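Local coordinates for ribosomal RNA processing protein 6 (Trypanosoma brucei brucei, PDB 4NLC) that probably trims RNA from the 3' end in ribosomal RNA processing with the exosome, here as the catalytic core with exonuclease and HRDC domains, at residues P40-E43 with R44-V48; F139-P142 with N143-K146; D171-I174 with A175-L179; V253-E256 with S257-L260. The protein carries 1 engineered substitution. One frame throughout, in Å; residues are numbered along the deposited sequence.

In the fold
From the N terminus, contact 1 forms the short helix 42-46. Contact 2 follows, where helix 136-140 turns into strand 145-148 of the mixed sheet. Contact 3 starts at the end of the outermost strand 169-171 and runs through helix 172-178. Contact 4 lies within helix 249-261. Each is local and closes no long loop, and the four come in series, with none nested or crossed. In space they join up. F41 and R44 of contact 1 pack on L140 of contact 2, and I45 and V48 meet R258 of contact 4. Contact 4 also packs along contact 3 and touches V145 of contact 2.

Contact 1: residues P40-E43 with R44-V48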
loop_
_atom_site.group_PDB
_atom_site.type_symbol
_atom_site.label_atom_id
_atom_site.label_comp_id
_atom_site.label_asym_id
_atom_site.label_seq_id
_atom_site.Cartn_x
_atom_site.Cartn_y
_atom_site.Cartn_z
ATOM N N PRO A 40 6.287 16.786 -1.628
ATOM C CA PRO A 40 6.210 17.963 -2.517
ATOM C C PRO A 40 4.951 18.817 -2.392
ATOM O O PRO A 40 4.934 19.942 -2.877
ATOM C CB PRO A 40 6.381 17.370 -3.909
ATOM C CG PRO A 40 5.924 15.979 -3.794
ATOM C CD PRO A 40 6.255 15.528 -2.407
ATOM N N PHE A 41 3.921 18.315 -1.726
ATOM C CA PHE A 41 2.718 19.117 -1.505
ATOM C C PHE A 41 2.563 19.546 -0.025
ATOM O O PHE A 41 1.489 19.982 0.365
ATOM C CB PHE A 41 1.474 18.398 -2.052
ATOM C CG PHE A 41 1.462 18.415 -3.556
ATOM C CD1 PHE A 41 1.107 19.567 -4.253
ATOM C CD2 PHE A 41 1.859 17.299 -4.282
ATOM C CE1 PHE A 41 1.147 19.596 -5.654
ATOM C CE2 PHE A 41 1.863 17.318 -5.676
ATOM C CZ PHE A 41 1.534 18.472 -6.354
ATOM N N ALA A 42 3.641 19.461 0.782
ATOM C CA ALA A 42 3.578 19.808 2.216
ATOM C C ALA A 42 3.074 21.223 2.476
ATOM O O ALA A 42 2.169 21.394 3.283
ATOM C CB ALA A 42 4.916 19.571 2.907
ATOM N N GLU A 43 3.588 22.206 1.734
ATOM C CA GLU A 43 3.198 23.619 1.853
ATOM C C GLU A 43 1.732 23.842 1.440
ATOM O O GLU A 43 1.019 24.565 2.121
ATOM C CB GLU A 43 4.140 24.533 1.042
ATOM C CG GLU A 43 5.607 24.385 1.400
ATOM C CD GLU A 43 6.412 23.379 0.590
ATOM O OE1 GLU A 43 5.820 22.440 0.002
ATOM O OE2 GLU A 43 7.656 23.525 0.566
ATOM N N ARG A 44 1.276 23.200 0.349
ATOM C CA ARG A 44 -0.123 23.333 -0.077
ATOM C C ARG A 44 -1.107 22.721 0.947
ATOM O O ARG A 44 -2.104 23.363 1.275
ATOM C CB ARG A 44 -0.334 22.749 -1.474
ATOM C CG ARG A 44 -1.588 23.275 -2.138
ATOM C CD ARG A 44 -1.766 22.717 -3.531
ATOM N NE ARG A 44 -0.795 23.238 -4.497
ATOM C CZ ARG A 44 -0.711 22.809 -5.749
ATOM N NH1 ARG A 44 -1.542 21.880 -6.193
ATOM N NH2 ARG A 44 0.202 23.311 -6.570
ATOM N N ILE A 45 -0.821 21.497 1.454
ATOM C CA ILE A 45 -1.677 20.821 2.442
ATOM C C ILE A 45 -1.750 21.620 3.771
ATOM O O ILE A 45 -2.829 21.757 4.362
ATOM C CB ILE A 45 -1.262 19.333 2.644
ATOM C CG1 ILE A 45 -1.377 18.511 1.312
ATOM C CG2 ILE A 45 -2.031 18.679 3.799
ATOM C CD1 ILE A 45 -0.817 17.047 1.366
ATOM N N LYS A 46 -0.613 22.148 4.233
ATOM C CA LYS A 46 -0.582 22.942 5.471
ATOM C C LYS A 46 -1.274 24.307 5.304
ATOM O O LYS A 46 -1.674 24.885 6.297
ATOM C CB LYS A 46 0.852 23.106 6.001
ATOM C CG LYS A 46 1.473 21.786 6.471
ATOM C CD LYS A 46 2.959 21.875 6.542
ATOM C CE LYS A 46 3.566 20.564 6.973
ATOM N NZ LYS A 46 5.061 20.626 6.971
ATOM N N ALA A 47 -1.408 24.818 4.069
ATOM C CA ALA A 47 -2.073 26.094 3.773
ATOM C C ALA A 47 -3.549 25.906 3.327
ATOM O O ALA A 47 -4.180 26.887 2.943
ATOM C CB ALA A 47 -1.303 26.823 2.678
ATOM N N VAL A 48 -4.086 24.666 3.344
ATOM C CA VAL A 48 -5.435 24.392 2.828
ATOM C C VAL A 48 -6.471 24.231 3.937
ATOM O O VAL A 48 -6.207 23.590 4.954
ATOM C CB VAL A 48 -5.412 23.183 1.827
ATOM C CG1 VAL A 48 -6.256 21.994 2.287
ATOM C CG2 VAL A 48 -5.813 23.628 0.427
HETATM O O HOH W 1 3.319 22.395 -1.823
#
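F41 and R44 lie side by side at the start of helix 42-46 and point the same way. F41 holds the N-cap position, and its O takes a hydrogen bond from I45 N at 3.0 Å that is almost straight. A second helical bond runs from K46 N to A42 O. R44 has CG anti to its own backbone N (chi1 -160°) and bends at chi3, which brings the guanidinium beside the phenyl ring. CE1 of F41 sits over one guanidinium face, 3.7 Å from R44 CZ. The two planes are 66° apart. The side chains of I45 and F41 meet loosely, with I45 CD1 4.3 Å from F41 CB. K46 CG passes 3.3 Å from A42 O. A water joins the first turn: it donates to P40 O and to E43 OE1, and accepts from R44 N at 3.1 Å. The bend of E43 at chi2 (92°) turns the carboxylate back to this water. R44 NH1 also forms a salt bridge with E27. Further out, F41 meets the rings of Y24 and Y165 and packs with R44 on L140 of helix 136-140, while I45 rests on R258 and S261 of helix 249-261.

Contact 2: residues F139-P142 with N143-K146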
loop_
_atom_site.group_PDB
_atom_site.type_symbol
_atom_site.label_atom_id
_atom_site.label_comp_id
_atom_site.label_asym_id
_atom_site.label_seq_id
_atom_site.Cartn_x
_atom_site.Cartn_y
_atom_site.Cartn_z
ATOM N N PHE A 139 -7.164 14.393 -6.842
ATOM C CA PHE A 139 -6.532 14.252 -5.534
ATOM C C PHE A 139 -6.039 15.576 -4.924
ATOM O O PHE A 139 -6.061 15.704 -3.703
ATOM C CB PHE A 139 -5.417 13.197 -5.545
ATOM C CG PHE A 139 -5.908 11.774 -5.645
ATOM C CD1 PHE A 139 -6.513 11.150 -4.561
ATOM C CD2 PHE A 139 -5.752 11.050 -6.817
ATOM C CE1 PHE A 139 -6.982 9.826 -4.659
ATOM C CE2 PHE A 139 -6.218 9.724 -6.909
ATOM C CZ PHE A 139 -6.813 9.119 -5.820
ATOM N N LEU A 140 -5.621 16.544 -5.761
ATOM C CA LEU A 140 -5.126 17.868 -5.361
ATOM C C LEU A 140 -6.223 18.901 -5.164
ATOM O O LEU A 140 -5.944 19.950 -4.592
ATOM C CB LEU A 140 -4.070 18.412 -6.358
ATOM C CG LEU A 140 -2.730 17.637 -6.467
ATOM C CD1 LEU A 140 -1.790 18.310 -7.490
ATOM C CD2 LEU A 140 -2.031 17.536 -5.118
ATOM N N GLN A 141 -7.457 18.628 -5.650
ATOM C CA GLN A 141 -8.595 19.551 -5.587
ATOM C C GLN A 141 -9.061 19.730 -4.146
ATOM O O GLN A 141 -9.625 18.798 -3.582
ATOM C CB GLN A 141 -9.719 19.074 -6.537
ATOM C CG GLN A 141 -10.984 19.944 -6.694
ATOM C CD GLN A 141 -10.818 21.426 -6.797
ATOM O OE1 GLN A 141 -10.494 21.981 -7.846
ATOM N NE2 GLN A 141 -11.175 22.104 -5.743
ATOM N N PRO A 142 -8.844 20.928 -3.539
ATOM C CA PRO A 142 -9.275 21.137 -2.155
ATOM C C PRO A 142 -10.785 21.096 -1.918
ATOM O O PRO A 142 -11.207 20.881 -0.791
ATOM C CB PRO A 142 -8.691 22.514 -1.808
ATOM C CG PRO A 142 -8.531 23.198 -3.094
ATOM C CD PRO A 142 -8.215 22.146 -4.098
ATOM N N ASN A 143 -11.602 21.336 -2.953
ATOM C CA ASN A 143 -13.060 21.339 -2.767
ATOM C C ASN A 143 -13.670 19.944 -2.871
ATOM O O ASN A 143 -14.876 19.789 -2.751
ATOM C CB ASN A 143 -13.736 22.333 -3.705
ATOM C CG ASN A 143 -15.144 22.682 -3.280
ATOM O OD1 ASN A 143 -15.398 23.062 -2.128
ATOM N ND2 ASN A 143 -16.100 22.498 -4.184
ATOM N N ILE A 144 -12.841 18.935 -3.098
ATOM C CA ILE A 144 -13.305 17.558 -3.182
ATOM C C ILE A 144 -12.717 16.852 -2.010
ATOM O O ILE A 144 -11.486 16.773 -1.907
ATOM C CB ILE A 144 -12.934 16.829 -4.526
ATOM C CG1 ILE A 144 -13.453 17.617 -5.768
ATOM C CG2 ILE A 144 -13.424 15.339 -4.521
ATOM C CD1 ILE A 144 -13.071 17.047 -7.145
ATOM N N VAL A 145 -13.578 16.325 -1.115
ATOM C CA VAL A 145 -13.073 15.527 0.016
ATOM C C VAL A 145 -12.822 14.094 -0.480
ATOM O O VAL A 145 -13.708 13.495 -1.110
ATOM C CB VAL A 145 -14.010 15.577 1.254
ATOM C CG1 VAL A 145 -13.596 14.543 2.316
ATOM C CG2 VAL A 145 -14.023 16.972 1.859
ATOM N N LYS A 146 -11.618 13.542 -0.197
ATOM C CA LYS A 146 -11.285 12.148 -0.528
ATOM C C LYS A 146 -11.387 11.362 0.765
ATOM O O LYS A 146 -10.588 11.550 1.681
ATOM C CB LYS A 146 -9.870 12.010 -1.108
ATOM C CG LYS A 146 -9.714 12.292 -2.627
ATOM C CD LYS A 146 -9.978 13.737 -3.053
ATOM C CE LYS A 146 -8.967 14.711 -2.475
ATOM N NZ LYS A 146 -9.077 16.074 -3.068
#
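K146 folds back on F139, its NZ lying between the end of helix 136-140 and the turn that follows. The turn is a type I beta turn from Q141 to I144. It is closed by a hydrogen bond from I144 N to Q141 O at 3.3 Å, with the donor well above the carbonyl plane. The directions of 139-142 and 143-146 are 141° apart, so the chain largely reverses. K146 CB points toward 139-142, and the chain folds at chi2 and chi3 (66° and 65°), which curls NZ back to the turn. NZ donates to I144 O at 2.8 Å and, weakly, to F139 O at 3.1 Å. Q141 O is also close, 2.8 Å from K146 NZ. The aliphatic part of K146 crosses the F139 side chain at a slant, with CG 3.9 Å from F139 CD1. Q141 and I144 meet at about a right angle. Here Q141 CG lies against the CG1-CD1 branch of I144, 3.5 Å from I144 CG1 and 3.6 Å from I144 CD1. Outside the turn, P142 O accepts from N168 ND2, and K146 continues the sheet through backbone bonds to N168 and F170. NZ makes further bonds to V138 O and V167 O, so its three hydrogens are shared among these oxygens. K146 is buried, and its ammonium group is surrounded by backbone oxygens. Their partial negative charge probably stabilises its positive charge, and its bonds link the helix end, the turn and V167, just before strand 169-171.

Contact 3: residues D171-I174 with A175-L179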
loop_
_atom_site.group_PDB
_atom_site.type_symbol
_atom_site.label_atom_id
_atom_site.label_comp_id
_atom_site.label_asym_id
_atom_site.label_seq_id
_atom_site.Cartn_x
_atom_site.Cartn_y
_atom_site.Cartn_z
ATOM N N ASP A 171 -10.169 10.473 6.864
ATOM C CA ASP A 171 -9.975 9.069 7.195
ATOM C C ASP A 171 -11.048 8.631 8.199
ATOM O O ASP A 171 -11.044 9.082 9.347
ATOM C CB ASP A 171 -8.547 8.840 7.724
ATOM C CG ASP A 171 -8.150 7.373 7.887
ATOM O OD1 ASP A 171 -9.021 6.550 8.272
ATOM O OD2 ASP A 171 -6.963 7.067 7.726
ATOM N N THR A 172 -11.973 7.767 7.750
ATOM C CA THR A 172 -13.097 7.289 8.562
ATOM C C THR A 172 -12.645 6.381 9.737
ATOM O O THR A 172 -13.370 6.261 10.729
ATOM C CB THR A 172 -14.193 6.638 7.691
ATOM O OG1 THR A 172 -13.598 5.746 6.763
ATOM C CG2 THR A 172 -15.020 7.658 6.949
ATOM N N SER A 173 -11.450 5.779 9.637
ATOM C CA SER A 173 -10.921 4.964 10.714
ATOM C C SER A 173 -10.443 5.906 11.844
ATOM O O SER A 173 -10.705 5.626 13.012
ATOM C CB SER A 173 -9.803 4.058 10.204
ATOM O OG SER A 173 -9.238 3.317 11.271
ATOM N N ILE A 174 -9.827 7.054 11.492
ATOM C CA ILE A 174 -9.393 8.061 12.475
ATOM C C ILE A 174 -10.634 8.628 13.188
ATOM O O ILE A 174 -10.593 8.794 14.405
ATOM C CB ILE A 174 -8.457 9.157 11.873
ATOM C CG1 ILE A 174 -7.107 8.538 11.396
ATOM C CG2 ILE A 174 -8.216 10.309 12.877
ATOM C CD1 ILE A 174 -6.153 9.540 10.726
ATOM N N ALA A 175 -11.748 8.855 12.446
ATOM C CA ALA A 175 -13.025 9.312 13.026
ATOM C C ALA A 175 -13.491 8.331 14.115
ATOM O O ALA A 175 -13.765 8.743 15.230
ATOM C CB ALA A 175 -14.090 9.423 11.938
ATOM N N LEU A 176 -13.501 7.024 13.806
ATOM C CA LEU A 176 -13.931 5.977 14.755
ATOM C C LEU A 176 -13.014 5.896 15.990
ATOM O O LEU A 176 -13.526 5.849 17.109
ATOM C CB LEU A 176 -14.107 4.631 14.033
ATOM C CG LEU A 176 -15.404 4.501 13.186
ATOM C CD1 LEU A 176 -15.332 3.344 12.198
ATOM C CD2 LEU A 176 -16.635 4.280 14.064
ATOM N N GLN A 177 -11.665 5.998 15.801
ATOM C CA GLN A 177 -10.701 6.021 16.913
ATOM C C GLN A 177 -10.999 7.216 17.857
ATOM O O GLN A 177 -11.001 7.056 19.083
ATOM C CB GLN A 177 -9.268 6.167 16.368
ATOM C CG GLN A 177 -8.694 4.910 15.734
ATOM C CD GLN A 177 -7.303 5.194 15.220
ATOM O OE1 GLN A 177 -7.117 5.727 14.129
ATOM N NE2 GLN A 177 -6.302 4.961 16.046
ATOM N N ASN A 178 -11.243 8.417 17.265
ATOM C CA ASN A 178 -11.547 9.638 18.022
ATOM C C ASN A 178 -12.885 9.599 18.761
ATOM O O ASN A 178 -13.060 10.360 19.690
ATOM C CB ASN A 178 -11.441 10.872 17.130
ATOM C CG ASN A 178 -9.999 11.290 17.010
ATOM O OD1 ASN A 178 -9.411 11.884 17.918
ATOM N ND2 ASN A 178 -9.359 10.843 15.973
ATOM N N LEU A 179 -13.812 8.724 18.351
ATOM C CA LEU A 179 -15.109 8.516 18.992
ATOM C C LEU A 179 -15.000 7.353 19.988
ATOM O O LEU A 179 -16.009 6.949 20.580
ATOM C CB LEU A 179 -16.186 8.177 17.944
ATOM C CG LEU A 179 -16.657 9.280 17.032
ATOM C CD1 LEU A 179 -17.270 8.704 15.770
ATOM C CD2 LEU A 179 -17.614 10.204 17.744
HETATM O O HOH W 2 -6.918 4.605 11.730
#
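D171 opens helix 172-178 as its N-cap, and its backbone O takes the first helical bond, from A175 N at 3.2 Å. The helix follows directly on strand 169-171, at the edge of the mixed sheet of the exonuclease domain, a member of the RNase H clan. L176 N and Q177 N continue the pattern to T172 O and S173 O. The cap is completed by the carboxylate. A chi1 of -170° swings the D171 carboxylate away from its own N and turns OD1 to the first turn, where S173 N donates to it at 2.9 Å nearly along the C-O axis. I174 N adds a weak bond to D171 OD1. Q177 has an extended chain that crosses I174 at a slant, its OE1 3.9 Å from I174 CG1. A water bridges Q177 OE1 and S173 OG, each 2.7 Å from it.

In the next shell, G150 N and A151 N donate to the two D171 carboxylate oxygens and fix its rotation. T172 OG1 is held by H149 ND1 and F148 O. L176 packs on L233, F187 and A188 of two further helices.

At the other end, N178 lies alongside I174, its ND2 3.3 Å from I174 CG2. I174 O accepts twice from N178: from backbone N at 3.0 Å, and from ND2 at 2.9 Å, with the ND2 donor 48° out of the carbonyl plane.

Contact 4: residues V253-E256 with S257-L260; sequences VFQE and SRLL
V253-E256 and S257-L260 are consecutive turns of helix 249-261, joined by regular helical bonds. S257 N donates to V253 O at 2.9 Å, and R258, L259 and L260 N reach F254, Q255 and E256 O in the same way. The S257 side chain doubles the first of these bonds. Its OG sits beside its own backbone N (chi1 -53°) and donates to V253 O at 2.7 Å. The two donors meet that oxygen from opposite faces of the carbonyl plane. Q255 and R258 run side by side and point the same way, with amide and guanidinium planes 65° apart. The touch is at Q255 CG, 3.4 Å from R258 NH2. A water donates to Q255 O at 3.0 Å and takes a weak bond from R258 NE. E256 bends at chi2 (-77°) and crosses L259 at a slant, which leaves its OE1 3.4 Å from L259 CD1. The helix packs on edge strand 169-171 and neighbouring helices. S257 OG probably also accepts from D171 N, at the end of that strand. V253, E256 and L260 pack on helix 172-178, and F254 meets F170 edge-to-face and touches Y230 of helix 226-238.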
loop_
_atom_site.group_PDB
_atom_site.type_symbol
_atom_site.label_atom_id
_atom_site.label_comp_id
_atom_site.label_asym_id
_atom_site.label_seq_id
_atom_site.Cartn_x
_atom_site.Cartn_y
_atom_site.Cartn_z
ATOM N N VAL A 253 -10.775 15.631 13.490
ATOM C CA VAL A 253 -10.601 14.449 12.647
ATOM C C VAL A 253 -10.058 14.847 11.261
ATOM O O VAL A 253 -9.130 14.211 10.769
ATOM C CB VAL A 253 -11.875 13.578 12.616
ATOM C CG1 VAL A 253 -11.710 12.419 11.649
ATOM C CG2 VAL A 253 -12.175 13.044 14.022
ATOM N N PHE A 254 -10.560 15.948 10.686
ATOM C CA PHE A 254 -10.035 16.499 9.439
ATOM C C PHE A 254 -8.569 16.889 9.636
ATOM O O PHE A 254 -7.779 16.693 8.729
ATOM C CB PHE A 254 -10.840 17.730 9.013
ATOM C CG PHE A 254 -11.977 17.415 8.070
ATOM C CD1 PHE A 254 -11.729 17.122 6.726
ATOM C CD2 PHE A 254 -13.291 17.443 8.511
ATOM C CE1 PHE A 254 -12.783 16.843 5.845
ATOM C CE2 PHE A 254 -14.347 17.143 7.630
ATOM C CZ PHE A 254 -14.085 16.862 6.304
ATOM N N GLN A 255 -8.210 17.392 10.843
ATOM C CA GLN A 255 -6.836 17.807 11.187
ATOM C C GLN A 255 -5.893 16.632 11.300
ATOM O O GLN A 255 -4.793 16.673 10.751
ATOM C CB GLN A 255 -6.805 18.697 12.450
ATOM C CG GLN A 255 -7.305 20.114 12.131
ATOM C CD GLN A 255 -7.783 20.936 13.309
ATOM O OE1 GLN A 255 -8.090 20.435 14.398
ATOM N NE2 GLN A 255 -7.922 22.226 13.082
ATOM N N GLU A 256 -6.339 15.568 11.981
ATOM C CA GLU A 256 -5.579 14.332 12.132
ATOM C C GLU A 256 -5.366 13.647 10.780
ATOM O O GLU A 256 -4.259 13.184 10.523
ATOM C CB GLU A 256 -6.246 13.414 13.168
ATOM C CG GLU A 256 -6.189 14.000 14.570
ATOM C CD GLU A 256 -4.845 13.883 15.262
ATOM O OE1 GLU A 256 -4.017 14.812 15.125
ATOM O OE2 GLU A 256 -4.626 12.865 15.957
ATOM N N SER A 257 -6.421 13.601 9.917
ATOM C CA SER A 257 -6.379 13.043 8.554
ATOM C C SER A 257 -5.381 13.825 7.665
ATOM O O SER A 257 -4.658 13.210 6.896
ATOM C CB SER A 257 -7.764 13.064 7.915
ATOM O OG SER A 257 -8.735 12.445 8.745
ATOM N N ARG A 258 -5.305 15.165 7.824
ATOM C CA ARG A 258 -4.369 16.039 7.103
ATOM C C ARG A 258 -2.918 15.681 7.487
ATOM O O ARG A 258 -2.068 15.562 6.616
ATOM C CB ARG A 258 -4.684 17.518 7.402
ATOM C CG ARG A 258 -3.611 18.522 6.967
ATOM C CD ARG A 258 -4.180 19.913 6.754
ATOM N NE ARG A 258 -4.569 20.547 8.010
ATOM C CZ ARG A 258 -5.726 21.166 8.216
ATOM N NH1 ARG A 258 -6.610 21.284 7.230
ATOM N NH2 ARG A 258 -5.997 21.696 9.400
ATOM N N LEU A 259 -2.657 15.461 8.781
ATOM C CA LEU A 259 -1.360 15.028 9.284
ATOM C C LEU A 259 -0.943 13.704 8.656
ATOM O O LEU A 259 0.232 13.537 8.318
ATOM C CB LEU A 259 -1.367 14.948 10.821
ATOM C CG LEU A 259 -1.495 16.313 11.535
ATOM C CD1 LEU A 259 -1.669 16.145 13.014
ATOM C CD2 LEU A 259 -0.297 17.187 11.279
ATOM N N LEU A 260 -1.913 12.792 8.440
ATOM C CA LEU A 260 -1.675 11.501 7.773
ATOM C C LEU A 260 -1.347 11.700 6.277
ATOM O O LEU A 260 -0.499 10.986 5.741
ATOM C CB LEU A 260 -2.874 10.556 7.946
ATOM C CG LEU A 260 -2.639 9.092 7.577
ATOM C CD1 LEU A 260 -1.629 8.443 8.508
ATOM C CD2 LEU A 260 -3.921 8.321 7.595
HETATM O O HOH W 3 -3.937 19.516 10.772
#